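Local coordinates for Non-reducing end alpha-L-arabinofuranosidase BoGH43B (Bacteroides ovatus, PDB 5JOZ), which removes terminal non-reducing alpha-L-arabinofuranosyl residues from the side branches of xyloglucan, turning S units into X units during periplasmic breakdown of the polysaccharide, at residues C68-G73 / V390-D395; T324-P329 / P358-R363. All blocks are in the same frame, centred on the assembly; numbering follows the deposited sequence.

Interaction 1: C68-G73 / V390-D395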
loop_
_atom_site.group_PDB
_atom_site.type_symbol
_atom_site.label_atom_id
_atom_site.label_comp_id
_atom_site.label_asym_id
_atom_site.label_seq_id
_atom_site.Cartn_x
_atom_site.Cartn_y
_atom_site.Cartn_z
ATOM N N CYS A 68 -5.571 -14.459 -7.396
ATOM C CA CYS A 68 -4.210 -13.987 -7.080
ATOM C C CYS A 68 -3.823 -14.364 -5.647
ATOM O O CYS A 68 -4.672 -14.416 -4.748
ATOM C CB CYS A 68 -4.063 -12.466 -7.313
ATOM S SG CYS A 68 -4.533 -11.397 -5.925
ATOM N N ASN A 69 -2.541 -14.644 -5.455
ATOM C CA ASN A 69 -2.005 -14.937 -4.130
ATOM C C ASN A 69 -2.043 -13.689 -3.268
ATOM O O ASN A 69 -1.899 -12.561 -3.768
ATOM C CB ASN A 69 -0.557 -15.468 -4.201
ATOM C CG ASN A 69 -0.471 -16.947 -4.594
ATOM O OD1 ASN A 69 -1.451 -17.692 -4.532
ATOM N ND2 ASN A 69 0.728 -17.380 -4.979
ATOM N N ALA A 70 -2.261 -13.901 -1.973
ATOM C CA ALA A 70 -2.160 -12.831 -0.993
ATOM C C ALA A 70 -0.695 -12.460 -0.868
ATOM O O ALA A 70 0.166 -13.346 -0.805
ATOM C CB ALA A 70 -2.697 -13.280 0.352
ATOM N N SER A 71 -0.414 -11.157 -0.908
ATOM C CA SER A 71 0.889 -10.604 -0.545
ATOM C C SER A 71 1.918 -10.629 -1.679
ATOM O O SER A 71 2.785 -9.766 -1.709
ATOM C CB SER A 71 1.462 -11.294 0.702
ATOM O OG SER A 71 2.354 -10.435 1.379
ATOM N N THR A 72 1.842 -11.624 -2.572
ATOM C CA THR A 72 2.717 -11.730 -3.749
ATOM C C THR A 72 1.967 -11.680 -5.090
ATOM O O THR A 72 2.595 -11.765 -6.139
ATOM C CB THR A 72 3.551 -13.032 -3.685
ATOM O OG1 THR A 72 2.676 -14.148 -3.489
ATOM C CG2 THR A 72 4.562 -12.983 -2.539
ATOM N N GLY A 73 0.642 -11.544 -5.064
ATOM C CA GLY A 73 -0.160 -11.356 -6.278
ATOM C C GLY A 73 -0.757 -9.958 -6.345
ATOM O O GLY A 73 -0.681 -9.179 -5.377
ATOM N N VAL A 390 -10.660 -8.054 12.433
ATOM C CA VAL A 390 -9.516 -8.897 12.099
ATOM C C VAL A 390 -8.255 -8.052 11.907
ATOM O O VAL A 390 -8.303 -6.980 11.291
ATOM C CB VAL A 390 -9.797 -9.739 10.830
ATOM C CG1 VAL A 390 -8.558 -10.527 10.390
ATOM C CG2 VAL A 390 -10.961 -10.684 11.101
ATOM N N VAL A 391 -7.150 -8.548 12.462
ATOM C CA VAL A 391 -5.813 -8.064 12.174
ATOM C C VAL A 391 -5.306 -9.036 11.125
ATOM O O VAL A 391 -5.070 -10.207 11.424
ATOM C CB VAL A 391 -4.912 -8.089 13.434
ATOM C CG1 VAL A 391 -3.529 -7.552 13.127
ATOM C CG2 VAL A 391 -5.547 -7.282 14.565
ATOM N N ARG A 392 -5.182 -8.559 9.889
ATOM C CA ARG A 392 -4.755 -9.391 8.776
ATOM C C ARG A 392 -3.347 -9.026 8.395
ATOM O O ARG A 392 -3.052 -7.854 8.229
ATOM C CB ARG A 392 -5.659 -9.184 7.562
ATOM C CG ARG A 392 -5.098 -9.683 6.219
ATOM C CD ARG A 392 -6.132 -9.396 5.145
ATOM N NE ARG A 392 -5.696 -9.782 3.808
ATOM C CZ ARG A 392 -5.729 -11.021 3.319
ATOM N NH1 ARG A 392 -6.201 -12.048 4.041
ATOM N NH2 ARG A 392 -5.298 -11.234 2.079
ATOM N N ALA A 393 -2.498 -10.044 8.248
ATOM C CA ALA A 393 -1.233 -9.926 7.525
ATOM C C ALA A 393 -1.391 -10.529 6.128
ATOM O O ALA A 393 -1.084 -9.887 5.122
ATOM C CB ALA A 393 -0.130 -10.611 8.298
ATOM N N ASP A 394 -1.881 -11.758 6.069
ATOM C CA ASP A 394 -2.216 -12.408 4.793
ATOM C C ASP A 394 -3.271 -13.504 5.052
ATOM O O ASP A 394 -3.825 -13.571 6.148
ATOM C CB ASP A 394 -0.937 -12.920 4.076
ATOM C CG ASP A 394 -0.147 -13.944 4.900
ATOM O OD1 ASP A 394 -0.764 -14.814 5.529
ATOM O OD2 ASP A 394 1.105 -13.891 4.909
ATOM N N ASP A 395 -3.536 -14.352 4.061
ATOM C CA ASP A 395 -4.564 -15.406 4.184
ATOM C C ASP A 395 -4.258 -16.478 5.235
ATOM O O ASP A 395 -5.169 -17.137 5.712
ATOM C CB ASP A 395 -4.806 -16.093 2.821
ATOM C CG ASP A 395 -5.426 -15.157 1.780
ATOM O OD1 ASP A 395 -5.932 -14.080 2.167
ATOM O OD2 ASP A 395 -5.420 -15.502 0.570
HETATM O O HOH W 1 -3.355 -16.381 -1.146
#
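The methyl group of Ala70 reaches across the domain interface and sits against the carboxylate of Asp395, with Ala70 CB 3.5 Å from Asp395 OD2 and almost as near to CG. This is where a loop of the catalytic GH43 domain, a five-bladed beta-propeller, meets the C-terminal beta-sandwich of concanavalin A-like type. Segment 390-395 leaves strand 389-392, turns a corner at Ala393 and passes through a classic beta bulge, in which Ala393 and Asp394 both face Asn397. The corner brings Asp394 and Asp395 round to the loop. The same methyl also lies 4.1 Å from Asp394 CB and 3.7 Å from Arg392 NH2, which it approaches obliquely. Ser71 adds a looser touch through its CB to Asp394 CB, while Ser71 OG is hydrogen-bonded to Thr477 OG1.

With CG opposite the backbone N (chi1 163°) and the chain straight from CG to NE, Arg392 carries its guanidinium to the Asp395 carboxylate. There NH1 and NH2 both grip Asp395 OD1, NH1 at 2.8 Å and nearly along the C-O axis, NH2 from above the carboxylate plane. OD1 lies in the guanidinium plane, and Asp394 CA covers one face of that group over its centre. Glu34 forms a second salt bridge to NH2 and Tyr35 OH is hydrogen-bonded to Arg392 NE, so the guanidinium is fixed from several directions. No direct hydrogen bond joins the two segments, and little surface is buried between them. A water takes that role: it accepts from Ala70 N at 2.8 Å and donates to Asp395 OD2.

Interaction 2: T324-P329 / P358-R363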
loop_
_atom_site.group_PDB
_atom_site.type_symbol
_atom_site.label_atom_id
_atom_site.label_comp_id
_atom_site.label_asym_id
_atom_site.label_seq_id
_atom_site.Cartn_x
_atom_site.Cartn_y
_atom_site.Cartn_z
ATOM N N THR A 324 -10.989 -0.737 2.379
ATOM C CA THR A 324 -10.273 -1.594 1.448
ATOM C C THR A 324 -10.778 -3.042 1.512
ATOM O O THR A 324 -11.037 -3.572 2.596
ATOM C CB THR A 324 -8.759 -1.565 1.775
ATOM O OG1 THR A 324 -8.339 -0.212 1.985
ATOM C CG2 THR A 324 -7.961 -2.135 0.640
ATOM N N PHE A 325 -10.862 -3.670 0.339
ATOM C CA PHE A 325 -11.355 -5.040 0.163
ATOM C C PHE A 325 -10.234 -5.978 -0.264
ATOM O O PHE A 325 -9.193 -5.528 -0.738
ATOM C CB PHE A 325 -12.438 -5.056 -0.918
ATOM C CG PHE A 325 -13.573 -4.144 -0.631
ATOM C CD1 PHE A 325 -13.495 -2.785 -0.963
ATOM C CD2 PHE A 325 -14.722 -4.620 -0.020
ATOM C CE1 PHE A 325 -14.544 -1.913 -0.680
ATOM C CE2 PHE A 325 -15.779 -3.756 0.258
ATOM C CZ PHE A 325 -15.685 -2.405 -0.067
ATOM N N ILE A 326 -10.466 -7.278 -0.101
ATOM C CA ILE A 326 -9.569 -8.325 -0.598
ATOM C C ILE A 326 -10.057 -8.828 -1.976
ATOM O O ILE A 326 -11.166 -9.359 -2.087
ATOM C CB ILE A 326 -9.490 -9.499 0.386
ATOM C CG1 ILE A 326 -8.978 -9.011 1.761
ATOM C CG2 ILE A 326 -8.582 -10.578 -0.186
ATOM C CD1 ILE A 326 -8.985 -10.049 2.869
ATOM N N ARG A 327 -9.230 -8.647 -3.011
ATOM C CA ARG A 327 -9.569 -9.003 -4.412
ATOM C C ARG A 327 -10.842 -8.287 -4.868
ATOM O O ARG A 327 -11.110 -7.205 -4.361
ATOM C CB ARG A 327 -9.617 -10.516 -4.583
ATOM C CG ARG A 327 -8.348 -11.174 -4.063
ATOM C CD ARG A 327 -8.219 -12.631 -4.478
ATOM N NE ARG A 327 -7.071 -13.243 -3.815
ATOM C CZ ARG A 327 -7.034 -13.595 -2.528
ATOM N NH1 ARG A 327 -8.109 -13.464 -1.748
ATOM N NH2 ARG A 327 -5.920 -14.114 -2.014
ATOM N N ASN A 328 -11.616 -8.849 -5.802
ATOM C CA ASN A 328 -12.790 -8.159 -6.360
ATOM C C ASN A 328 -14.087 -8.393 -5.547
ATOM O O ASN A 328 -14.673 -9.474 -5.611
ATOM C CB ASN A 328 -12.991 -8.586 -7.807
ATOM C CG ASN A 328 -11.793 -8.237 -8.675
ATOM O OD1 ASN A 328 -11.039 -9.113 -9.113
ATOM N ND2 ASN A 328 -11.592 -6.948 -8.897
ATOM N N PRO A 329 -14.539 -7.377 -4.779
ATOM C CA PRO A 329 -15.692 -7.588 -3.919
ATOM C C PRO A 329 -17.031 -7.596 -4.667
ATOM O O PRO A 329 -17.294 -6.712 -5.474
ATOM C CB PRO A 329 -15.619 -6.388 -2.959
ATOM C CG PRO A 329 -15.036 -5.311 -3.794
ATOM C CD PRO A 329 -13.988 -6.018 -4.606
ATOM N N PRO A 358 -13.499 -12.540 0.402
ATOM C CA PRO A 358 -14.296 -12.675 1.614
ATOM C C PRO A 358 -14.930 -11.349 2.035
ATOM O O PRO A 358 -14.441 -10.288 1.658
ATOM C CB PRO A 358 -13.278 -13.139 2.660
ATOM C CG PRO A 358 -11.956 -12.707 2.157
ATOM C CD PRO A 358 -12.051 -12.493 0.687
ATOM N N SER A 359 -16.013 -11.415 2.803
ATOM C CA SER A 359 -16.670 -10.217 3.324
ATOM C C SER A 359 -15.787 -9.524 4.400
ATOM O O SER A 359 -15.996 -9.653 5.611
ATOM C CB SER A 359 -18.063 -10.563 3.863
ATOM O OG SER A 359 -18.800 -11.328 2.913
ATOM N N PHE A 360 -14.792 -8.800 3.910
ATOM C CA PHE A 360 -13.798 -8.119 4.724
ATOM C C PHE A 360 -13.697 -6.701 4.193
ATOM O O PHE A 360 -13.662 -6.501 2.977
ATOM C CB PHE A 360 -12.438 -8.823 4.602
ATOM C CG PHE A 360 -11.292 -8.071 5.241
ATOM C CD1 PHE A 360 -10.612 -7.070 4.543
ATOM C CD2 PHE A 360 -10.873 -8.385 6.522
ATOM C CE1 PHE A 360 -9.564 -6.391 5.121
ATOM C CE2 PHE A 360 -9.821 -7.709 7.112
ATOM C CZ PHE A 360 -9.167 -6.710 6.410
ATOM N N ILE A 361 -13.679 -5.733 5.100
ATOM C CA ILE A 361 -13.470 -4.328 4.760
ATOM C C ILE A 361 -12.540 -3.753 5.820
ATOM O O ILE A 361 -12.874 -3.714 7.013
ATOM C CB ILE A 361 -14.790 -3.527 4.708
ATOM C CG1 ILE A 361 -15.797 -4.236 3.774
ATOM C CG2 ILE A 361 -14.535 -2.086 4.241
ATOM C CD1 ILE A 361 -17.074 -3.474 3.468
ATOM N N GLY A 362 -11.363 -3.322 5.391
ATOM C CA GLY A 362 -10.349 -2.892 6.339
ATOM C C GLY A 362 -9.534 -1.714 5.888
ATOM O O GLY A 362 -9.734 -1.169 4.800
ATOM N N ARG A 363 -8.604 -1.327 6.750
ATOM C CA ARG A 363 -7.696 -0.264 6.427
ATOM C C ARG A 363 -6.315 -0.513 6.986
ATOM O O ARG A 363 -6.146 -1.228 7.978
ATOM C CB ARG A 363 -8.268 1.073 6.886
ATOM C CG ARG A 363 -8.179 1.359 8.370
ATOM C CD ARG A 363 -8.325 2.846 8.622
ATOM N NE ARG A 363 -9.711 3.257 8.733
ATOM C CZ ARG A 363 -10.108 4.510 8.907
ATOM N NH1 ARG A 363 -9.229 5.504 8.974
ATOM N NH2 ARG A 363 -11.402 4.772 9.007
HETATM O O HOH W 2 -13.035 -8.325 0.554
#
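Gly362 N donates to Thr324 O at 2.8 Å, nearly straight (167°) and in the carbonyl plane; the return bond from Thr324 N to Gly362 O is bent and weak. Together they make one antiparallel hydrogen-bonded bridge. Beside it Ile361 CA lies 3.3 Å from Thr324 O in a CA-H...O contact. Further along the strands diverge, and a water enters between them: it accepts from Ile326 N and lies in reach of Pro358 O and Phe360 O.

The side chains pack on both sides of this backbone seam. Phe325 and Ile361 run side by side, Phe325 CE2 3.5 Å from Ile361 CD1, while Pro329 CG covers one face of the phenyl ring, offset toward its rim. Ile326 has CG1 beside its backbone N (chi1 -59°) and an extended tip, which carries CD1 over a face of the Phe360 ring, 4.2 Å from its centroid: a CH-pi contact. Ile326 CB also meets Pro358 CD at 4.0 Å. Segment 324-329 thus lies between strand 359-364 of the concanavalin A-like beta-sandwich and strand 35-36 of the catalytic beta-propeller, which makes it part of the interface between the two domains.

In the fold
From the N terminus, the chain passes through segment 68-73 in the propeller, runs on through the blades and then into the C-terminal sandwich. Interaction 2 then closes a short loop between 324-329 and 358-363, with 28 residues between them. Only later does the chain reach 390-395, where interaction 1 closes a span of 316 residues, so interaction 2 is nested inside it. The two lie about 11 Å apart, centre to centre, and Arg327 joins them: its NE probably hydrogen-bonds to Cys68 O, and its NH2 forms a salt bridge with Asp395 OD2. Strands 359-364 and 389-392 both pair with strand 480-486, so one segment of each contact lies on the same sandwich sheet.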